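Local coordinates for protein thymidylate synthase thyX (Helicobacter pylori, PDB 3N3Y) that probably catalyses the reductive methylation of dUMP to dTMP, with methylenetetrahydrofolate as methyl donor and a bound FAD that carries electrons from NADPH, at residues 19-30 with 43-51; 172-183 with 208-216. One frame throughout, in Å; residues are numbered along the deposited sequence.

Interaction 1: residues 19-30 with 43-51; sequences LDIASQAIRTCW and DKELIHRVG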
loop_
_atom_site.group_PDB
_atom_site.type_symbol
_atom_site.label_atom_id
_atom_site.label_comp_id
_atom_site.label_asym_id
_atom_site.label_seq_id
_atom_site.Cartn_x
_atom_site.Cartn_y
_atom_site.Cartn_z
ATOM N N LEU A 19 -21.644 5.656 -8.859
ATOM C CA LEU A 19 -21.785 4.227 -8.556
ATOM C C LEU A 19 -21.618 3.285 -9.759
ATOM O O LEU A 19 -21.166 2.153 -9.612
ATOM C CB LEU A 19 -23.156 3.943 -7.931
ATOM C CG LEU A 19 -23.339 4.000 -6.419
ATOM C CD1 LEU A 19 -24.767 3.607 -6.077
ATOM C CD2 LEU A 19 -22.356 3.082 -5.720
ATOM N N ASP A 20 -22.031 3.725 -10.939
ATOM C CA ASP A 20 -21.987 2.851 -12.106
ATOM C C ASP A 20 -20.554 2.402 -12.387
ATOM O O ASP A 20 -20.340 1.316 -12.915
ATOM C CB ASP A 20 -22.573 3.546 -13.335
ATOM C CG ASP A 20 -21.830 4.828 -13.681
ATOM O OD1 ASP A 20 -20.944 4.787 -14.575
ATOM O OD2 ASP A 20 -22.125 5.874 -13.041
ATOM N N ILE A 21 -19.574 3.234 -12.040
ATOM C CA ILE A 21 -18.185 2.817 -12.173
ATOM C C ILE A 21 -17.976 1.474 -11.475
ATOM O O ILE A 21 -17.334 0.569 -12.015
ATOM C CB ILE A 21 -17.197 3.853 -11.611
ATOM C CG1 ILE A 21 -17.256 5.137 -12.436
ATOM C CG2 ILE A 21 -15.786 3.297 -11.618
ATOM C CD1 ILE A 21 -17.327 4.886 -13.915
ATOM N N ALA A 22 -18.542 1.344 -10.282
ATOM C CA ALA A 22 -18.416 0.115 -9.514
ATOM C C ALA A 22 -19.126 -1.048 -10.189
ATOM O O ALA A 22 -18.530 -2.101 -10.378
ATOM C CB ALA A 22 -18.924 0.309 -8.100
ATOM N N SER A 23 -20.392 -0.869 -10.567
ATOM C CA SER A 23 -21.142 -1.988 -11.177
ATOM C C SER A 23 -20.587 -2.443 -12.541
ATOM O O SER A 23 -20.557 -3.628 -12.835
ATOM C CB SER A 23 -22.658 -1.716 -11.240
ATOM O OG SER A 23 -22.950 -0.509 -11.917
ATOM N N GLN A 24 -20.137 -1.505 -13.366
ATOM C CA GLN A 24 -19.450 -1.874 -14.599
ATOM C C GLN A 24 -18.197 -2.711 -14.295
ATOM O O GLN A 24 -17.892 -3.666 -15.007
ATOM C CB GLN A 24 -19.091 -0.629 -15.415
ATOM C CG GLN A 24 -20.300 0.158 -15.928
ATOM C CD GLN A 24 -19.927 1.566 -16.414
ATOM O OE1 GLN A 24 -18.905 2.122 -16.018
ATOM N NE2 GLN A 24 -20.761 2.141 -17.275
ATOM N N ALA A 25 -17.479 -2.358 -13.229
ATOM C CA ALA A 25 -16.281 -3.095 -12.835
ATOM C C ALA A 25 -16.611 -4.522 -12.414
ATOM O O ALA A 25 -15.884 -5.464 -12.726
ATOM C CB ALA A 25 -15.543 -2.370 -11.703
ATOM N N ILE A 26 -17.705 -4.676 -11.686
ATOM C CA ILE A 26 -18.084 -5.985 -11.190
ATOM C C ILE A 26 -18.491 -6.913 -12.341
ATOM O O ILE A 26 -18.144 -8.102 -12.364
ATOM C CB ILE A 26 -19.225 -5.870 -10.159
ATOM C CG1 ILE A 26 -18.741 -5.047 -8.953
ATOM C CG2 ILE A 26 -19.699 -7.258 -9.736
ATOM C CD1 ILE A 26 -19.824 -4.661 -7.969
ATOM N N ARG A 27 -19.218 -6.349 -13.301
ATOM C CA ARG A 27 -19.727 -7.120 -14.415
ATOM C C ARG A 27 -18.602 -7.501 -15.372
ATOM O O ARG A 27 -18.696 -8.506 -16.073
ATOM C CB ARG A 27 -20.859 -6.361 -15.124
ATOM C CG ARG A 27 -22.003 -6.008 -14.185
ATOM C CD ARG A 27 -23.366 -6.020 -14.856
ATOM N NE ARG A 27 -24.154 -7.138 -14.344
ATOM C CZ ARG A 27 -25.222 -7.006 -13.574
ATOM N NH1 ARG A 27 -25.659 -5.801 -13.242
ATOM N NH2 ARG A 27 -25.863 -8.080 -13.145
ATOM N N THR A 28 -17.535 -6.703 -15.383
ATOM C CA THR A 28 -16.376 -6.991 -16.209
ATOM C C THR A 28 -15.768 -8.351 -15.867
ATOM O O THR A 28 -15.282 -9.051 -16.750
ATOM C CB THR A 28 -15.281 -5.915 -16.082
ATOM O OG1 THR A 28 -15.694 -4.713 -16.747
ATOM C CG2 THR A 28 -14.012 -6.407 -16.734
ATOM N N CYS A 29 -15.806 -8.721 -14.591
ATOM C CA CYS A 29 -15.138 -9.939 -14.137
ATOM C C CYS A 29 -15.758 -11.185 -14.743
ATOM O O CYS A 29 -15.047 -12.064 -15.212
ATOM C CB CYS A 29 -15.140 -10.040 -12.610
ATOM S SG CYS A 29 -14.211 -8.721 -11.772
ATOM N N TRP A 30 -17.086 -11.257 -14.723
ATOM C CA TRP A 30 -17.803 -12.406 -15.263
ATOM C C TRP A 30 -18.482 -12.068 -16.577
ATOM O O TRP A 30 -19.238 -12.873 -17.103
ATOM C CB TRP A 30 -18.844 -12.910 -14.271
ATOM C CG TRP A 30 -18.261 -13.311 -12.977
ATOM C CD1 TRP A 30 -17.688 -14.515 -12.672
ATOM C CD2 TRP A 30 -18.176 -12.510 -11.790
ATOM N NE1 TRP A 30 -17.252 -14.514 -11.365
ATOM C CE2 TRP A 30 -17.539 -13.295 -10.800
ATOM C CE3 TRP A 30 -18.578 -11.204 -11.464
ATOM C CZ2 TRP A 30 -17.298 -12.817 -9.506
ATOM C CZ3 TRP A 30 -18.330 -10.732 -10.181
ATOM C CH2 TRP A 30 -17.698 -11.539 -9.218
ATOM N N ASP A 43 -28.448 -2.971 -10.622
ATOM C CA ASP A 43 -27.028 -2.627 -10.646
ATOM C C ASP A 43 -26.560 -2.174 -9.256
ATOM O O ASP A 43 -25.487 -2.585 -8.802
ATOM C CB ASP A 43 -26.722 -1.573 -11.722
ATOM C CG ASP A 43 -26.658 -2.173 -13.136
ATOM O OD1 ASP A 43 -26.608 -3.418 -13.257
ATOM O OD2 ASP A 43 -26.650 -1.402 -14.126
ATOM N N LYS A 44 -27.367 -1.343 -8.582
ATOM C CA LYS A 44 -27.042 -0.901 -7.221
ATOM C C LYS A 44 -26.980 -2.095 -6.288
ATOM O O LYS A 44 -26.107 -2.185 -5.431
ATOM C CB LYS A 44 -28.083 0.085 -6.670
ATOM C CG LYS A 44 -27.998 1.508 -7.199
ATOM C CD LYS A 44 -29.070 2.373 -6.532
ATOM C CE LYS A 44 -30.424 1.651 -6.535
ATOM N NZ LYS A 44 -31.531 2.424 -5.898
ATOM N N GLU A 45 -27.926 -3.009 -6.457
ATOM C CA GLU A 45 -27.991 -4.184 -5.612
ATOM C C GLU A 45 -26.720 -5.000 -5.750
ATOM O O GLU A 45 -26.215 -5.546 -4.768
ATOM C CB GLU A 45 -29.200 -5.034 -5.985
ATOM C CG GLU A 45 -29.071 -6.486 -5.590
ATOM C CD GLU A 45 -29.001 -6.688 -4.083
ATOM O OE1 GLU A 45 -28.944 -5.678 -3.339
ATOM O OE2 GLU A 45 -29.008 -7.864 -3.642
ATOM N N LEU A 46 -26.204 -5.071 -6.973
ATOM C CA LEU A 46 -25.016 -5.869 -7.274
ATOM C C LEU A 46 -23.756 -5.376 -6.545
ATOM O O LEU A 46 -22.965 -6.177 -6.038
ATOM C CB LEU A 46 -24.770 -5.910 -8.790
ATOM C CG LEU A 46 -23.461 -6.558 -9.263
ATOM C CD1 LEU A 46 -23.515 -8.079 -9.142
ATOM C CD2 LEU A 46 -23.163 -6.144 -10.686
ATOM N N ILE A 47 -23.580 -4.058 -6.492
ATOM C CA ILE A 47 -22.423 -3.475 -5.835
ATOM C C ILE A 47 -22.400 -3.897 -4.374
ATOM O O ILE A 47 -21.362 -4.270 -3.827
ATOM C CB ILE A 47 -22.440 -1.942 -5.936
ATOM C CG1 ILE A 47 -22.418 -1.514 -7.403
ATOM C CG2 ILE A 47 -21.256 -1.353 -5.179
ATOM C CD1 ILE A 47 -22.560 -0.024 -7.621
ATOM N N HIS A 48 -23.571 -3.869 -3.756
ATOM C CA HIS A 48 -23.696 -4.182 -2.348
ATOM C C HIS A 48 -23.433 -5.654 -2.053
ATOM O O HIS A 48 -22.710 -5.983 -1.117
ATOM C CB HIS A 48 -25.086 -3.783 -1.849
ATOM C CG HIS A 48 -25.279 -3.989 -0.383
ATOM N ND1 HIS A 48 -24.943 -3.032 0.553
ATOM C CD2 HIS A 48 -25.760 -5.046 0.315
ATOM C CE1 HIS A 48 -25.216 -3.489 1.763
ATOM N NE2 HIS A 48 -25.712 -4.708 1.646
ATOM N N ARG A 49 -24.017 -6.542 -2.850
ATOM C CA ARG A 49 -23.908 -7.969 -2.573
ATOM C C ARG A 49 -22.508 -8.530 -2.834
ATOM O O ARG A 49 -21.967 -9.266 -2.004
ATOM C CB ARG A 49 -24.962 -8.765 -3.346
ATOM C CG ARG A 49 -24.744 -10.277 -3.259
ATOM C CD ARG A 49 -25.881 -11.065 -3.913
ATOM N NE ARG A 49 -26.429 -10.362 -5.069
ATOM C CZ ARG A 49 -25.951 -10.455 -6.307
ATOM N NH1 ARG A 49 -24.901 -11.234 -6.565
ATOM N NH2 ARG A 49 -26.528 -9.762 -7.285
ATOM N N VAL A 50 -21.931 -8.184 -3.983
ATOM C CA VAL A 50 -20.577 -8.635 -4.336
ATOM C C VAL A 50 -19.496 -7.880 -3.547
ATOM O O VAL A 50 -18.541 -8.476 -3.046
ATOM C CB VAL A 50 -20.296 -8.506 -5.873
ATOM C CG1 VAL A 50 -18.891 -8.966 -6.205
ATOM C CG2 VAL A 50 -21.312 -9.310 -6.685
ATOM N N GLY A 51 -19.650 -6.565 -3.445
ATOM C CA GLY A 51 -18.735 -5.751 -2.665
ATOM C C GLY A 51 -18.512 -6.262 -1.248
ATOM O O GLY A 51 -17.496 -5.956 -0.631
#
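The Arg-27 chain runs across Asp-43, nearly perpendicular to it, the two joined by a salt bridge of 2.6 Å from NH1 to OD1. The carboxylate meets the guanidinium at its edge, the two planes turned 53° apart, and one face of the guanidinium lies on CD2 of Leu-46. Bends at chi2 and chi3 fold the arginine back over that methyl, whose distance to NH1 is 3.6 Å. Arg-27 NE is held by Ser-32 and Asp-43 OD2 by Ser-36 and Gly-39, tying both charged groups to the connecting loop. Next to the ion pair, Ile-26 and Leu-46 lie alongside, pointing opposite ways, Ile-26 CG2 resting 3.8 Å from Leu-46 CD2. The longer branch of Ile-26 goes the other way and sets CD1 against CA of Ile-47, 3.6 Å off. Ile-47, extended through chi2 (175°), pushes CD1 between Ala-22 and Leu-19, 3.6 Å from Leu-19 CD2. The small Ser-23 lets the backbones come near, its CA 5.7 Å from that of Ile-47. Val-50 CG1 meets the rim of the Trp-30 indole at CH2, 4.1 Å away and near the ring plane. The two consecutive helices, joined by a short loop, pack at a crossing angle of 66°, the axes of 20-30 and 43-51 lying 8.9 Å apart. Helix 20-30 carries Cys-29 to the FAD site, and Trp-30 meets His-56 edge-to-face and Tyr-95 of a second subunit. Tyr-208 and Glu-205 pack on Leu-19 and Leu-63 on Ala-22, while Ala-25 lies on Ala-167 in strand 163-171 of the second subunit.

Interaction 2: residues 172-183 with 208-216; sequences ARSLQNLLTLRS and YLFEDCLKH. With FAD (flavin-adenine dinucleotide), chain K.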
loop_
_atom_site.group_PDB
_atom_site.type_symbol
_atom_site.label_atom_id
_atom_site.label_comp_id
_atom_site.label_asym_id
_atom_site.label_seq_id
_atom_site.Cartn_x
_atom_site.Cartn_y
_atom_site.Cartn_z
ATOM N N ALA A 172 -13.699 3.300 -1.377
ATOM C CA ALA A 172 -14.842 2.757 -0.613
ATOM C C ALA A 172 -14.501 1.553 0.241
ATOM O O ALA A 172 -15.053 1.383 1.314
ATOM C CB ALA A 172 -16.003 2.431 -1.523
ATOM N N ARG A 173 -13.586 0.714 -0.225
ATOM C CA ARG A 173 -13.164 -0.433 0.559
ATOM C C ARG A 173 -12.384 -0.014 1.809
ATOM O O ARG A 173 -12.556 -0.576 2.891
ATOM C CB ARG A 173 -12.315 -1.352 -0.296
ATOM C CG ARG A 173 -11.865 -2.623 0.403
ATOM C CD ARG A 173 -10.993 -3.456 -0.535
ATOM N NE ARG A 173 -10.802 -4.806 -0.026
ATOM C CZ ARG A 173 -9.841 -5.635 -0.423
ATOM N NH1 ARG A 173 -8.958 -5.245 -1.339
ATOM N NH2 ARG A 173 -9.757 -6.853 0.106
ATOM N N SER A 174 -11.502 0.963 1.657
ATOM C CA SER A 174 -10.744 1.450 2.802
ATOM C C SER A 174 -11.665 2.230 3.729
ATOM O O SER A 174 -11.572 2.112 4.947
ATOM C CB SER A 174 -9.576 2.327 2.360
ATOM O OG SER A 174 -8.726 2.582 3.462
ATOM N N LEU A 175 -12.562 3.015 3.145
ATOM C CA LEU A 175 -13.539 3.756 3.945
ATOM C C LEU A 175 -14.380 2.820 4.801
ATOM O O LEU A 175 -14.668 3.141 5.950
ATOM C CB LEU A 175 -14.436 4.646 3.082
ATOM C CG LEU A 175 -15.428 5.535 3.839
ATOM C CD1 LEU A 175 -14.737 6.399 4.909
ATOM C CD2 LEU A 175 -16.166 6.418 2.856
ATOM N N GLN A 176 -14.745 1.654 4.268
ATOM C CA GLN A 176 -15.500 0.695 5.081
ATOM C C GLN A 176 -14.706 0.278 6.307
ATOM O O GLN A 176 -15.254 0.222 7.396
ATOM C CB GLN A 176 -15.890 -0.563 4.300
ATOM C CG GLN A 176 -16.977 -0.357 3.272
ATOM C CD GLN A 176 -17.412 -1.676 2.635
ATOM O OE1 GLN A 176 -18.557 -1.826 2.201
ATOM N NE2 GLN A 176 -16.502 -2.639 2.591
ATOM N N ASN A 177 -13.429 -0.062 6.101
ATOM C CA ASN A 177 -12.521 -0.436 7.181
ATOM C C ASN A 177 -12.466 0.685 8.241
ATOM O O ASN A 177 -12.743 0.454 9.409
ATOM C CB ASN A 177 -11.118 -0.767 6.612
ATOM C CG ASN A 177 -10.113 -1.247 7.696
ATOM O OD1 ASN A 177 -10.373 -2.200 8.441
ATOM N ND2 ASN A 177 -8.963 -0.578 7.771
ATOM N N LEU A 178 -12.139 1.900 7.807
ATOM C CA LEU A 178 -12.129 3.071 8.675
ATOM C C LEU A 178 -13.402 3.182 9.530
ATOM O O LEU A 178 -13.317 3.287 10.758
ATOM C CB LEU A 178 -11.934 4.350 7.852
ATOM C CG LEU A 178 -11.815 5.666 8.635
ATOM C CD1 LEU A 178 -10.746 5.547 9.705
ATOM C CD2 LEU A 178 -11.494 6.845 7.711
ATOM N N LEU A 179 -14.568 3.154 8.879
ATOM C CA LEU A 179 -15.843 3.316 9.572
ATOM C C LEU A 179 -16.061 2.240 10.616
ATOM O O LEU A 179 -16.527 2.526 11.717
ATOM C CB LEU A 179 -17.013 3.338 8.602
ATOM C CG LEU A 179 -17.040 4.512 7.626
ATOM C CD1 LEU A 179 -18.292 4.448 6.772
ATOM C CD2 LEU A 179 -16.977 5.824 8.361
ATOM N N THR A 180 -15.696 1.009 10.287
ATOM C CA THR A 180 -15.822 -0.090 11.235
ATOM C C THR A 180 -14.936 0.084 12.477
ATOM O O THR A 180 -15.414 -0.020 13.605
ATOM C CB THR A 180 -15.500 -1.429 10.559
ATOM O OG1 THR A 180 -16.380 -1.604 9.449
ATOM C CG2 THR A 180 -15.672 -2.599 11.529
ATOM N N LEU A 181 -13.647 0.342 12.264
ATOM C CA LEU A 181 -12.690 0.479 13.370
ATOM C C LEU A 181 -12.982 1.695 14.270
ATOM O O LEU A 181 -12.804 1.629 15.482
ATOM C CB LEU A 181 -11.247 0.559 12.835
ATOM C CG LEU A 181 -10.581 -0.718 12.297
ATOM C CD1 LEU A 181 -9.392 -0.412 11.405
ATOM C CD2 LEU A 181 -10.157 -1.646 13.430
ATOM N N ARG A 182 -13.432 2.796 13.677
ATOM C CA ARG A 182 -13.502 4.061 14.397
ATOM C C ARG A 182 -14.896 4.422 14.924
ATOM O O ARG A 182 -15.024 5.356 15.700
ATOM C CB ARG A 182 -12.930 5.205 13.549
ATOM C CG ARG A 182 -11.485 4.971 13.105
ATOM C CD ARG A 182 -10.560 4.819 14.307
ATOM N NE ARG A 182 -9.164 4.717 13.900
ATOM C CZ ARG A 182 -8.125 4.686 14.739
ATOM N NH1 ARG A 182 -8.315 4.765 16.048
ATOM N NH2 ARG A 182 -6.889 4.579 14.264
ATOM N N SER A 183 -15.921 3.682 14.508
ATOM C CA SER A 183 -17.267 3.858 15.038
ATOM C C SER A 183 -17.490 2.896 16.205
ATOM O O SER A 183 -18.541 2.908 16.849
ATOM C CB SER A 183 -18.330 3.631 13.950
ATOM O OG SER A 183 -18.432 2.256 13.601
ATOM N N TYR A 208 -25.844 3.408 1.348
ATOM C CA TYR A 208 -26.244 2.030 1.646
ATOM C C TYR A 208 -25.079 1.045 1.677
ATOM O O TYR A 208 -25.180 -0.025 2.277
ATOM C CB TYR A 208 -27.296 1.541 0.658
ATOM C CG TYR A 208 -26.756 1.298 -0.724
ATOM C CD1 TYR A 208 -26.377 2.364 -1.533
ATOM C CD2 TYR A 208 -26.636 0.005 -1.230
ATOM C CE1 TYR A 208 -25.889 2.154 -2.798
ATOM C CE2 TYR A 208 -26.150 -0.217 -2.501
ATOM C CZ TYR A 208 -25.776 0.865 -3.280
ATOM O OH TYR A 208 -25.288 0.677 -4.547
ATOM N N LEU A 209 -23.973 1.404 1.033
ATOM C CA LEU A 209 -22.810 0.520 0.989
ATOM C C LEU A 209 -22.111 0.493 2.331
ATOM O O LEU A 209 -21.429 -0.470 2.665
ATOM C CB LEU A 209 -21.812 0.976 -0.086
ATOM C CG LEU A 209 -22.362 1.034 -1.505
ATOM C CD1 LEU A 209 -21.328 1.647 -2.424
ATOM C CD2 LEU A 209 -22.758 -0.354 -1.976
ATOM N N PHE A 210 -22.292 1.565 3.097
ATOM C CA PHE A 210 -21.545 1.769 4.326
ATOM C C PHE A 210 -22.421 1.669 5.555
ATOM O O PHE A 210 -21.912 1.528 6.662
ATOM C CB PHE A 210 -20.864 3.138 4.301
ATOM C CG PHE A 210 -19.972 3.337 3.119
ATOM C CD1 PHE A 210 -18.683 2.820 3.117
ATOM C CD2 PHE A 210 -20.423 4.020 2.000
ATOM C CE1 PHE A 210 -17.847 2.985 2.017
ATOM C CE2 PHE A 210 -19.594 4.199 0.891
ATOM C CZ PHE A 210 -18.299 3.674 0.902
ATOM N N GLU A 211 -23.734 1.738 5.355
ATOM C CA GLU A 211 -24.675 1.860 6.472
ATOM C C GLU A 211 -24.378 0.905 7.635
ATOM O O GLU A 211 -24.509 1.279 8.806
ATOM C CB GLU A 211 -26.118 1.682 5.982
ATOM C CG GLU A 211 -26.355 0.379 5.227
ATOM C CD GLU A 211 -27.707 0.343 4.514
ATOM O OE1 GLU A 211 -27.781 -0.234 3.391
ATOM O OE2 GLU A 211 -28.690 0.894 5.072
ATOM N N ASP A 212 -23.957 -0.313 7.306
ATOM C CA ASP A 212 -23.817 -1.380 8.296
ATOM C C ASP A 212 -22.440 -1.458 8.979
ATOM O O ASP A 212 -22.275 -2.182 9.965
ATOM C CB ASP A 212 -24.189 -2.728 7.665
ATOM C CG ASP A 212 -25.536 -2.682 6.943
ATOM O OD1 ASP A 212 -26.515 -2.155 7.525
ATOM O OD2 ASP A 212 -25.614 -3.164 5.790
ATOM N N CYS A 213 -21.458 -0.724 8.451
ATOM C CA CYS A 213 -20.154 -0.582 9.115
ATOM C C CYS A 213 -20.313 0.012 10.516
ATOM O O CYS A 213 -19.654 -0.422 11.464
ATOM C CB CYS A 213 -19.207 0.322 8.303
ATOM S SG CYS A 213 -18.752 -0.269 6.650
ATOM N N LEU A 214 -21.199 1.001 10.619
ATOM C CA LEU A 214 -21.452 1.738 11.858
ATOM C C LEU A 214 -22.254 0.924 12.876
ATOM O O LEU A 214 -22.364 1.309 14.043
ATOM C CB LEU A 214 -22.203 3.032 11.546
ATOM C CG LEU A 214 -21.582 3.953 10.497
ATOM C CD1 LEU A 214 -22.498 5.143 10.229
ATOM C CD2 LEU A 214 -20.218 4.422 10.956
ATOM N N LYS A 215 -22.829 -0.187 12.419
ATOM C CA LYS A 215 -23.577 -1.087 13.293
ATOM C C LYS A 215 -22.625 -1.963 14.105
ATOM O O LYS A 215 -21.792 -2.690 13.547
ATOM C CB LYS A 215 -24.531 -1.974 12.479
ATOM C CG LYS A 215 -25.633 -1.219 11.742
ATOM C CD LYS A 215 -26.531 -2.168 10.955
ATOM C CE LYS A 215 -27.646 -1.409 10.235
ATOM N NZ LYS A 215 -28.472 -2.288 9.344
ATOM N N HIS A 216 -22.749 -1.886 15.427
ATOM C CA HIS A 216 -21.947 -2.714 16.323
ATOM C C HIS A 216 -22.847 -3.371 17.376
ATOM O O HIS A 216 -23.913 -2.842 17.715
ATOM C CB HIS A 216 -20.835 -1.886 16.995
ATOM C CG HIS A 216 -19.818 -1.330 16.039
ATOM N ND1 HIS A 216 -18.801 -2.093 15.502
ATOM C CD2 HIS A 216 -19.654 -0.082 15.536
ATOM C CE1 HIS A 216 -18.059 -1.342 14.708
ATOM N NE2 HIS A 216 -18.554 -0.116 14.711
ATOM O OXT HIS A 216 -22.534 -4.442 17.907
HETATM P PA FAD K . -3.838 -7.587 -1.104
HETATM O O1A FAD K . -2.549 -8.282 -0.720
HETATM O O2A FAD K . -3.774 -6.875 -2.437
HETATM O O5B FAD K . -4.225 -6.531 0.029
HETATM C C5B FAD K . -4.166 -6.908 1.387
HETATM C C4B FAD K . -5.188 -6.061 2.122
HETATM O O4B FAD K . -4.817 -4.700 1.998
HETATM C C3B FAD K . -6.568 -6.187 1.475
HETATM O O3B FAD K . -7.335 -7.206 2.072
HETATM C C2B FAD K . -7.167 -4.810 1.666
HETATM O O2B FAD K . -7.698 -4.711 2.963
HETATM C C1B FAD K . -5.949 -3.914 1.687
HETATM N N9A FAD K . -5.697 -3.176 0.437
HETATM C C8A FAD K . -4.633 -3.330 -0.417
HETATM N N7A FAD K . -4.767 -2.431 -1.417
HETATM C C5A FAD K . -5.904 -1.717 -1.209
HETATM C C6A FAD K . -6.526 -0.691 -1.915
HETATM N N6A FAD K . -5.901 -0.093 -2.927
HETATM N N1A FAD K . -7.700 -0.157 -1.432
HETATM C C2A FAD K . -8.263 -0.638 -0.272
HETATM N N3A FAD K . -7.652 -1.659 0.414
HETATM C C4A FAD K . -6.493 -2.175 -0.045
HETATM N N1 FAD K . -9.880 -10.544 -9.385
HETATM C C2 FAD K . -10.463 -10.132 -10.568
HETATM O O2 FAD K . -10.128 -9.086 -11.093
HETATM N N3 FAD K . -11.436 -10.897 -11.174
HETATM C C4 FAD K . -11.838 -12.085 -10.612
HETATM O O4 FAD K . -12.708 -12.736 -11.173
HETATM C C4X FAD K . -11.261 -12.526 -9.422
HETATM N N5 FAD K . -11.666 -13.721 -8.851
HETATM C C5X FAD K . -11.065 -14.137 -7.677
HETATM C C6 FAD K . -11.458 -15.338 -7.101
HETATM C C7 FAD K . -10.874 -15.775 -5.922
HETATM C C7M FAD K . -11.310 -17.080 -5.316
HETATM C C8 FAD K . -9.889 -14.997 -5.305
HETATM C C8M FAD K . -9.261 -15.468 -4.025
HETATM C C9 FAD K . -9.490 -13.786 -5.869
HETATM C C9A FAD K . -10.078 -13.350 -7.057
HETATM N N10 FAD K . -9.684 -12.151 -7.629
HETATM C C10 FAD K . -10.274 -11.743 -8.809
HETATM C "C1'" FAD K . -8.596 -11.303 -7.016
HETATM C "C2'" FAD K . -9.042 -10.438 -5.844
HETATM O "O2'" FAD K . -10.044 -9.532 -6.267
HETATM C "C3'" FAD K . -7.855 -9.667 -5.254
HETATM O "O3'" FAD K . -7.310 -8.752 -6.181
HETATM C "C4'" FAD K . -6.745 -10.577 -4.733
HETATM O "O4'" FAD K . -7.330 -11.653 -4.052
HETATM C "C5'" FAD K . -5.928 -9.851 -3.684
HETATM O "O5'" FAD K . -6.760 -9.723 -2.536
HETATM P P FAD K . -6.530 -8.539 -1.464
HETATM O O1P FAD K . -7.397 -8.759 -0.244
HETATM O O2P FAD K . -6.816 -7.220 -2.128
HETATM O O3P FAD K . -4.990 -8.721 -1.016
#
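With chi1 at -56°, Phe-210 sets CG beside its backbone N and sends the ring across to helix 172-182, where Leu-175, its CG anti to N, lays CD2 over one face. This CH-pi contact measures 4.2 Å from CD2 of Leu-175 to the centroid of the Phe-210 ring. Ala-172 O lies at the ring edge, its CB 3.6 Å from CZ of Phe-210; Leu-179 CD1 comes in obliquely. Three residues on, Cys-213 lays CB against Leu-179 CB and SG beside Gln-176 CB. Helix 172-182 directly follows strand 163-171 of the antiparallel ThyX sheet; the C-terminal tail lines one side of it, and the other side serves nucleotide sites shared between subunits. There Arg-173, extended from CG to NE, donates from NH1 and NH2 to FAD O2P and O1P, at 3.0 and 3.1 Å, with Glu-61 pairing to NH1; Asn-177 also bonds an FAD, and Arg-182 bonds O2 of dUMP. At the C-terminal end of the helix, Ser-183 OG donates to Leu-179 O (2.7 Å) and accepts from His-216 NE2, the oxygen lying 5° out of the imidazole plane. His-216 is poorly ordered, so this 2.6 Å NE2-OG bond is less certain in detail. Leu-214 CD2 packs on Ser-183 CB beside them.

How the interactions relate
From the N terminus, strand 10-16 leads into helix 20-30, and interaction 1 closes a short loop of 12 residues when helix 41-51 returns against it. The chain then adds strands 64-73 and 87-90 and several helices before strand 163-171 completes the antiparallel sheet and runs straight into helix 172-182. Interaction 2 closes a second loop, 24 residues long and containing helix 189-201, by bringing the tail back. The two loops follow in series, neither nested nor crossed, with centres about 18 Å apart. They meet at the start of segment 208-216: Tyr-208 OH makes a probable hydrogen bond with Lys-44 O, and Leu-209 CD2 packs on Ile-47 CG2, linking the helix pair to the tail.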